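Local coordinates for BSU-2 beta-lactamase (Bacillus subtilis, PDB 6W5E), which probably hydrolyses the beta-lactam ring of beta-lactam antibiotics as a class D serine beta-lactamase, at residues K195-K198 with R199-I202. Sequence-based numbering, arbitrary orientation.
Sequences KIVK and RMMI. With EDO (1,2-ethanediol), chain F.
At the C-terminal end of helix 191-200, V197 meets M200 and M201 as the chain leaves the helix for edge strand 202-205, a worked example of how backbone bonding shifts where a helix runs out. Regular i+4 bonds still join R199 N to K195 O (3.0 Å) and M200 N to I196 O (2.9 Å). The M201 N-H is then shared between two carbonyls in a bifurcated bond: a weak arm reaches V197 O at 3.1 Å, while the i+3 arm to K198 O, 3.0 Å long, arrives from above the carbonyl plane, 66° out of it. I202 N follows with an i+3 bond to R199 O. Among the side chains, a bend at chi3 (-68°) turns M200 CE back over the preceding turn, where it lies 3.7 Å from V197 CG2 and also touches I196 CG2. M201 brings its sulfur, not its methyl, to V197 (SD to CG1, 4.2 Å). The inner flank continues into L84 and L87 of helix 81-88, with M121 beside both methionines. On the outer flank R199 folds back, NH2 3.7 Å from I196 CG1, with I196 CA over one guanidinium face, offset toward its rim; E95 holds this end by a salt bridge. K198 NZ makes a salt bridge to E185, bonds A183 O and, weakly, O1 of a 1,2-ethanediol probably left from crystallisation (2.9 Å). Such tightening is characteristic of an α-helix C-terminus, here at the antiparallel sheet of the fold shared by serine beta-lactamases and penicillin-binding-protein transpeptidase domains.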
loop_
_atom_site.group_PDB
_atom_site.type_symbol
_atom_site.label_atom_id
_atom_site.label_comp_id
_atom_site.label_asym_id
_atom_site.label_seq_id
_atom_site.Cartn_x
_atom_site.Cartn_y
_atom_site.Cartn_z
ATOM N N LYS A 195 3.165 -1.804 14.414
ATOM C CA LYS A 195 4.620 -1.727 14.293
ATOM C C LYS A 195 5.158 -2.804 13.354
ATOM O O LYS A 195 6.036 -2.532 12.532
ATOM C CB LYS A 195 5.277 -1.857 15.674
ATOM C CG LYS A 195 4.961 -0.740 16.643
ATOM C CD LYS A 195 5.399 0.617 16.104
ATOM C CE LYS A 195 5.304 1.695 17.180
ATOM N NZ LYS A 195 5.405 3.066 16.605
ATOM N N ILE A 196 4.666 -4.041 13.478
ATOM C CA ILE A 196 5.111 -5.118 12.592
ATOM C C ILE A 196 4.778 -4.800 11.138
ATOM O O ILE A 196 5.615 -4.966 10.244
ATOM C CB ILE A 196 4.509 -6.464 13.039
ATOM C CG1 ILE A 196 5.108 -6.897 14.377
ATOM C CG2 ILE A 196 4.726 -7.548 11.989
ATOM C CD1 ILE A 196 4.284 -7.931 15.118
ATOM N N VAL A 197 3.548 -4.347 10.869
ATOM C CA VAL A 197 3.175 -4.082 9.478
ATOM C C VAL A 197 4.009 -2.942 8.902
ATOM O O VAL A 197 4.476 -3.013 7.760
ATOM C CB VAL A 197 1.659 -3.847 9.342
ATOM C CG1 VAL A 197 1.314 -3.361 7.929
ATOM C CG2 VAL A 197 0.922 -5.131 9.657
ATOM N N LYS A 198 4.227 -1.879 9.688
ATOM C CA LYS A 198 5.118 -0.813 9.237
ATOM C C LYS A 198 6.501 -1.357 8.897
ATOM O O LYS A 198 7.065 -1.027 7.849
ATOM C CB LYS A 198 5.224 0.281 10.299
ATOM C CG LYS A 198 4.018 1.195 10.381
ATOM C CD LYS A 198 4.232 2.263 11.451
ATOM C CE LYS A 198 3.128 3.314 11.445
ATOM N NZ LYS A 198 3.388 4.376 12.458
ATOM N N ARG A 199 7.063 -2.204 9.767
ATOM C CA ARG A 199 8.380 -2.764 9.484
ATOM C C ARG A 199 8.368 -3.563 8.186
ATOM O O ARG A 199 9.307 -3.468 7.385
ATOM C CB ARG A 199 8.864 -3.628 10.650
ATOM C CG ARG A 199 9.309 -2.806 11.852
ATOM C CD ARG A 199 10.311 -3.547 12.722
ATOM N NE ARG A 199 9.824 -4.867 13.100
ATOM C CZ ARG A 199 9.141 -5.127 14.211
ATOM N NH1 ARG A 199 8.843 -4.147 15.059
ATOM N NH2 ARG A 199 8.738 -6.367 14.460
ATOM N N MET A 200 7.297 -4.324 7.940
ATOM C CA MET A 200 7.221 -5.101 6.710
ATOM C C MET A 200 7.137 -4.221 5.474
ATOM O O MET A 200 7.471 -4.686 4.384
ATOM C CB MET A 200 6.015 -6.049 6.729
ATOM C CG MET A 200 6.103 -7.131 7.796
ATOM S SD MET A 200 4.819 -8.392 7.664
ATOM C CE MET A 200 3.351 -7.501 8.086
ATOM N N MET A 201 6.682 -2.974 5.614
ATOM C CA MET A 201 6.581 -2.029 4.509
ATOM C C MET A 201 7.873 -1.261 4.243
ATOM O O MET A 201 7.930 -0.507 3.264
ATOM C CB MET A 201 5.455 -1.027 4.789
ATOM C CG MET A 201 4.072 -1.635 4.801
ATOM S SD MET A 201 2.826 -0.454 5.381
ATOM C CE MET A 201 2.790 0.703 4.018
ATOM N N ILE A 202 8.909 -1.418 5.072
ATOM C CA ILE A 202 10.113 -0.619 4.878
ATOM C C ILE A 202 10.740 -0.948 3.534
ATOM O O ILE A 202 11.003 -2.117 3.222
ATOM C CB ILE A 202 11.116 -0.835 6.021
ATOM C CG1 ILE A 202 10.593 -0.204 7.312
ATOM C CG2 ILE A 202 12.468 -0.225 5.654
ATOM C CD1 ILE A 202 11.411 -0.531 8.557
HETATM C C1 EDO F . 4.797 7.051 11.080
HETATM O O1 EDO F . 5.554 5.846 11.242
HETATM C C2 EDO F . 4.671 7.380 9.599
HETATM O O2 EDO F . 5.977 7.464 9.016
#